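Local coordinates for protein putative rhamnosidase (Streptomyces avermitilis, PDB 3W5M) that releases terminal alpha-L-rhamnose from flavonoid glycosides and gum arabic, and carries a calcium-dependent carbohydrate-binding module that binds L-rhamnose, at residues L165-D179 with G235-K249. Residues are numbered along the deposited sequence; the frame is centred on the assembly and turned at random.
Sequences LPDDITGATLAISAD and GWICVLVLTTASGEK. With CA (calcium ion), chain B.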
loop_
_atom_site.group_PDB
_atom_site.type_symbol
_atom_site.label_atom_id
_atom_site.label_comp_id
_atom_site.label_asym_id
_atom_site.label_seq_id
_atom_site.Cartn_x
_atom_site.Cartn_y
_atom_site.Cartn_z
ATOM N N LEU A 165 29.871 31.587 24.508
ATOM C CA LEU A 165 28.543 31.012 24.760
ATOM C C LEU A 165 28.179 31.114 26.242
ATOM O O LEU A 165 29.071 31.120 27.082
ATOM C CB LEU A 165 28.506 29.554 24.296
ATOM C CG LEU A 165 28.942 29.307 22.840
ATOM C CD1 LEU A 165 28.716 27.852 22.480
ATOM C CD2 LEU A 165 28.178 30.222 21.879
ATOM N N PRO A 166 26.860 31.171 26.564
ATOM C CA PRO A 166 26.466 31.416 27.953
ATOM C C PRO A 166 26.661 30.201 28.851
ATOM O O PRO A 166 26.920 29.075 28.380
ATOM C CB PRO A 166 24.972 31.761 27.843
ATOM C CG PRO A 166 24.515 31.084 26.595
ATOM C CD PRO A 166 25.694 31.088 25.658
ATOM N N ASP A 167 26.544 30.434 30.152
ATOM C CA ASP A 167 26.586 29.363 31.128
ATOM C C ASP A 167 25.322 28.507 31.130
ATOM O O ASP A 167 24.262 28.935 30.650
ATOM C CB ASP A 167 26.787 29.957 32.527
ATOM C CG ASP A 167 28.097 30.711 32.665
ATOM O OD1 ASP A 167 29.105 30.314 32.048
ATOM O OD2 ASP A 167 28.131 31.707 33.403
ATOM N N ASP A 168 25.437 27.295 31.683
ATOM C CA ASP A 168 24.276 26.432 31.950
ATOM C C ASP A 168 23.499 26.047 30.696
ATOM O O ASP A 168 22.275 26.095 30.670
ATOM C CB ASP A 168 23.347 27.074 32.986
ATOM C CG ASP A 168 24.004 27.200 34.357
ATOM O OD1 ASP A 168 24.868 26.350 34.706
ATOM O OD2 ASP A 168 23.670 28.161 35.079
ATOM N N ILE A 169 24.232 25.652 29.669
ATOM C CA ILE A 169 23.651 25.220 28.421
ATOM C C ILE A 169 23.014 23.851 28.634
ATOM O O ILE A 169 23.694 22.912 29.056
ATOM C CB ILE A 169 24.729 25.133 27.319
ATOM C CG1 ILE A 169 25.190 26.529 26.908
ATOM C CG2 ILE A 169 24.207 24.365 26.109
ATOM C CD1 ILE A 169 26.492 26.546 26.116
ATOM N N THR A 170 21.722 23.735 28.340
ATOM C CA THR A 170 21.042 22.432 28.420
ATOM C C THR A 170 20.831 21.759 27.048
ATOM O O THR A 170 20.551 20.567 26.976
ATOM C CB THR A 170 19.690 22.522 29.166
ATOM O OG1 THR A 170 18.845 23.478 28.520
ATOM C CG2 THR A 170 19.893 22.957 30.622
ATOM N N GLY A 171 20.966 22.520 25.966
ATOM C CA GLY A 171 20.736 21.969 24.622
ATOM C C GLY A 171 21.397 22.828 23.565
ATOM O O GLY A 171 21.545 24.039 23.760
ATOM N N ALA A 172 21.817 22.207 22.460
ATOM C CA ALA A 172 22.462 22.949 21.373
ATOM C C ALA A 172 22.162 22.268 20.059
ATOM O O ALA A 172 22.327 21.055 19.929
ATOM C CB ALA A 172 23.970 23.050 21.588
ATOM N N THR A 173 21.711 23.043 19.080
ATOM C CA THR A 173 21.456 22.493 17.741
ATOM C C THR A 173 22.071 23.389 16.691
ATOM O O THR A 173 22.139 24.613 16.869
ATOM C CB THR A 173 19.959 22.351 17.408
ATOM O OG1 THR A 173 19.338 23.660 17.431
ATOM C CG2 THR A 173 19.260 21.387 18.388
ATOM N N LEU A 174 22.539 22.762 15.618
ATOM C CA LEU A 174 23.066 23.491 14.475
ATOM C C LEU A 174 22.241 23.169 13.241
ATOM O O LEU A 174 22.103 22.001 12.882
ATOM C CB LEU A 174 24.538 23.123 14.235
ATOM C CG LEU A 174 25.187 23.781 13.009
ATOM C CD1 LEU A 174 25.336 25.282 13.195
ATOM C CD2 LEU A 174 26.547 23.143 12.699
ATOM N N ALA A 175 21.677 24.198 12.605
ATOM C CA ALA A 175 21.010 24.020 11.312
ATOM C C ALA A 175 21.947 24.682 10.286
ATOM O O ALA A 175 22.459 25.766 10.527
ATOM C CB ALA A 175 19.658 24.714 11.308
ATOM N N ILE A 176 22.194 24.005 9.177
ATOM C CA ILE A 176 23.228 24.469 8.243
ATOM C C ILE A 176 22.887 23.984 6.832
ATOM O O ILE A 176 22.387 22.873 6.634
ATOM C CB ILE A 176 24.635 24.015 8.703
ATOM C CG1 ILE A 176 25.752 24.535 7.774
ATOM C CG2 ILE A 176 24.701 22.495 8.792
ATOM C CD1 ILE A 176 27.134 24.587 8.401
ATOM N N SER A 177 23.119 24.846 5.854
ATOM C CA SER A 177 22.966 24.472 4.473
ATOM C C SER A 177 24.050 25.174 3.651
ATOM O O SER A 177 24.523 26.234 4.060
ATOM C CB SER A 177 21.586 24.937 3.994
ATOM O OG SER A 177 21.304 24.395 2.712
ATOM N N ALA A 178 24.440 24.606 2.506
ATOM C CA ALA A 178 25.369 25.343 1.637
ATOM C C ALA A 178 25.069 25.076 0.187
ATOM O O ALA A 178 24.673 23.974 -0.169
ATOM C CB ALA A 178 26.823 24.977 1.932
ATOM N N ASP A 179 25.268 26.105 -0.620
ATOM C CA ASP A 179 25.386 25.978 -2.060
ATOM C C ASP A 179 26.901 26.020 -2.358
ATOM O O ASP A 179 27.473 27.112 -2.401
ATOM C CB ASP A 179 24.688 27.197 -2.682
ATOM C CG ASP A 179 24.658 27.147 -4.217
ATOM O OD1 ASP A 179 25.469 26.415 -4.783
ATOM O OD2 ASP A 179 23.864 27.870 -4.836
ATOM N N GLY A 235 27.154 30.205 -1.424
ATOM C CA GLY A 235 26.904 30.772 -0.120
ATOM C C GLY A 235 26.585 29.655 0.857
ATOM O O GLY A 235 26.159 28.566 0.454
ATOM N N TRP A 236 26.726 29.933 2.148
ATOM C CA TRP A 236 26.337 28.916 3.146
ATOM C C TRP A 236 25.697 29.678 4.297
ATOM O O TRP A 236 25.920 30.886 4.455
ATOM C CB TRP A 236 27.528 28.008 3.571
ATOM C CG TRP A 236 28.559 28.695 4.400
ATOM C CD1 TRP A 236 29.629 29.426 3.952
ATOM C CD2 TRP A 236 28.607 28.758 5.835
ATOM N NE1 TRP A 236 30.334 29.936 5.021
ATOM C CE2 TRP A 236 29.746 29.526 6.185
ATOM C CE3 TRP A 236 27.819 28.210 6.851
ATOM C CZ2 TRP A 236 30.110 29.784 7.516
ATOM C CZ3 TRP A 236 28.185 28.465 8.189
ATOM C CH2 TRP A 236 29.311 29.252 8.498
ATOM N N ILE A 237 24.842 29.000 5.059
ATOM C CA ILE A 237 24.072 29.681 6.072
ATOM C C ILE A 237 23.931 28.740 7.279
ATOM O O ILE A 237 23.821 27.506 7.101
ATOM C CB ILE A 237 22.679 30.022 5.482
ATOM C CG1 ILE A 237 21.847 30.888 6.458
ATOM C CG2 ILE A 237 21.943 28.726 5.065
ATOM C CD1 ILE A 237 20.629 31.555 5.792
ATOM N N CYS A 238 23.933 29.287 8.497
ATOM C CA CYS A 238 23.690 28.432 9.657
ATOM C C CYS A 238 23.037 29.199 10.796
ATOM O O CYS A 238 23.049 30.448 10.809
ATOM C CB CYS A 238 24.986 27.737 10.136
ATOM S SG CYS A 238 26.130 28.829 11.022
ATOM N N VAL A 239 22.429 28.449 11.724
ATOM C CA VAL A 239 22.084 28.988 13.042
ATOM C C VAL A 239 22.516 27.961 14.083
ATOM O O VAL A 239 22.246 26.768 13.943
ATOM C CB VAL A 239 20.573 29.284 13.244
ATOM C CG1 VAL A 239 20.332 29.903 14.626
ATOM C CG2 VAL A 239 20.042 30.224 12.173
ATOM N N LEU A 240 23.189 28.449 15.105
ATOM C CA LEU A 240 23.511 27.626 16.267
ATOM C C LEU A 240 22.597 28.107 17.380
ATOM O O LEU A 240 22.669 29.267 17.790
ATOM C CB LEU A 240 24.989 27.760 16.638
ATOM C CG LEU A 240 25.458 27.162 17.988
ATOM C CD1 LEU A 240 25.383 25.646 17.920
ATOM C CD2 LEU A 240 26.879 27.628 18.255
ATOM N N VAL A 241 21.682 27.238 17.812
ATOM C CA VAL A 241 20.738 27.584 18.904
ATOM C C VAL A 241 21.233 26.982 20.217
ATOM O O VAL A 241 21.396 25.784 20.314
ATOM C CB VAL A 241 19.322 27.044 18.635
ATOM C CG1 VAL A 241 18.412 27.314 19.837
ATOM C CG2 VAL A 241 18.725 27.703 17.389
ATOM N N LEU A 242 21.458 27.811 21.214
ATOM C CA LEU A 242 21.834 27.306 22.521
ATOM C C LEU A 242 20.659 27.525 23.457
ATOM O O LEU A 242 20.200 28.664 23.632
ATOM C CB LEU A 242 23.062 28.044 23.049
ATOM C CG LEU A 242 24.407 28.034 22.307
ATOM C CD1 LEU A 242 24.720 26.635 21.778
ATOM C CD2 LEU A 242 24.503 29.092 21.198
ATOM N N THR A 243 20.160 26.439 24.037
ATOM C CA THR A 243 19.069 26.525 25.000
ATOM C C THR A 243 19.624 26.499 26.431
ATOM O O THR A 243 20.456 25.657 26.764
ATOM C CB THR A 243 18.067 25.385 24.791
ATOM O OG1 THR A 243 17.608 25.417 23.432
ATOM C CG2 THR A 243 16.871 25.510 25.750
ATOM N N THR A 244 19.192 27.472 27.228
ATOM C CA THR A 244 19.421 27.539 28.673
ATOM C C THR A 244 18.047 27.770 29.336
ATOM O O THR A 244 17.067 28.074 28.637
ATOM C CB THR A 244 20.416 28.672 29.069
ATOM O OG1 THR A 244 19.799 29.953 28.902
ATOM C CG2 THR A 244 21.707 28.626 28.229
ATOM N N ALA A 245 17.965 27.632 30.662
ATOM C CA ALA A 245 16.692 27.836 31.383
ATOM C C ALA A 245 16.109 29.254 31.205
ATOM O O ALA A 245 14.898 29.455 31.342
ATOM C CB ALA A 245 16.837 27.485 32.861
ATOM N N SER A 246 16.977 30.217 30.882
ATOM C CA SER A 246 16.575 31.601 30.627
ATOM C C SER A 246 16.424 31.910 29.126
ATOM O O SER A 246 16.773 33.007 28.674
ATOM C CB SER A 246 17.568 32.569 31.291
ATOM O OG SER A 246 18.910 32.247 30.961
ATOM N N GLY A 247 15.906 30.941 28.368
ATOM C CA GLY A 247 15.623 31.120 26.944
ATOM C C GLY A 247 16.695 30.645 25.966
ATOM O O GLY A 247 17.606 29.901 26.329
ATOM N N GLU A 248 16.561 31.079 24.714
ATOM C CA GLU A 248 17.482 30.719 23.644
ATOM C C GLU A 248 18.499 31.817 23.386
ATOM O O GLU A 248 18.218 33.000 23.583
ATOM C CB GLU A 248 16.724 30.463 22.345
ATOM C CG GLU A 248 15.814 29.249 22.363
ATOM C CD GLU A 248 15.272 28.905 20.986
ATOM O OE1 GLU A 248 15.212 29.808 20.116
ATOM O OE2 GLU A 248 14.903 27.727 20.770
ATOM N N LYS A 249 19.685 31.415 22.949
ATOM C CA LYS A 249 20.642 32.333 22.335
ATOM C C LYS A 249 20.966 31.784 20.938
ATOM O O LYS A 249 21.242 30.587 20.788
ATOM C CB LYS A 249 21.899 32.447 23.194
ATOM C CG LYS A 249 23.128 33.016 22.494
ATOM C CD LYS A 249 23.194 34.545 22.534
ATOM C CE LYS A 249 24.549 35.058 22.058
ATOM N NZ LYS A 249 25.671 34.353 22.745
HETATM CA CA CA B . 26.732 26.760 -6.734
HETATM O O HOH W 1 19.852 26.764 32.208
HETATM O O HOH W 2 19.569 25.577 15.149
HETATM O O HOH W 3 24.268 27.350 -7.430
HETATM O O HOH W 4 27.146 27.355 -9.038
HETATM O O HOH W 5 25.399 25.050 -8.154
#
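Ile176 and Trp236 meet on the inner face of an antiparallel strand pair, 171-179 with 235-244, whose axes approach to 4.7 Å. From CB outward, Ile176 meets one partner after another: CB lies 4.0 Å from Cys238 CB, directly across in a non-hydrogen-bonded pair; CG1, anti to the backbone N (chi1 -178°), passes the carbonyl of Ile237; and CD1 reaches the six-membered part of the indole, 4.0 Å from Trp236 CE3, approaching it obliquely. With an alanine here, CG1 and CD1 would be gone, and a gap would probably open beside CE3 and CZ3 of Trp236. At the next non-hydrogen-bonded pair, Ala178 CB comes within 3.5 Å of Trp236 CB. Toward the other end, Leu174 CD1 leans on Cys238 CB and Leu242 CD1 packs on Ala172 CB.

Paired backbone bonds tie Thr173 to Val241, Ala175 to Val239 and Ser177 to Ile237. The ladder begins at a classic beta bulge, where Thr243 O accepts from both Thr170 N, 2.8 Å away and in the carbonyl plane, and Gly171 N, which is tilted from it. At the far end Asp179 N binds Gly235 O at 2.8 Å, almost straight out from the C=O. This bond helps to hold the backbone of Asp179 in place, whose OD1 binds calcium with Asn180, Asn228 and Pro233, while OD2 accepts from Trp292; the same metal is required for L-rhamnose binding by this CBM67 module.

In the module's beta-sandwich, strands 207-210 and 247-252 flank the pair, and strands 181-186 and 218-227 of the facing sheet pack against Leu174, Ile176, Trp236 and Leu240.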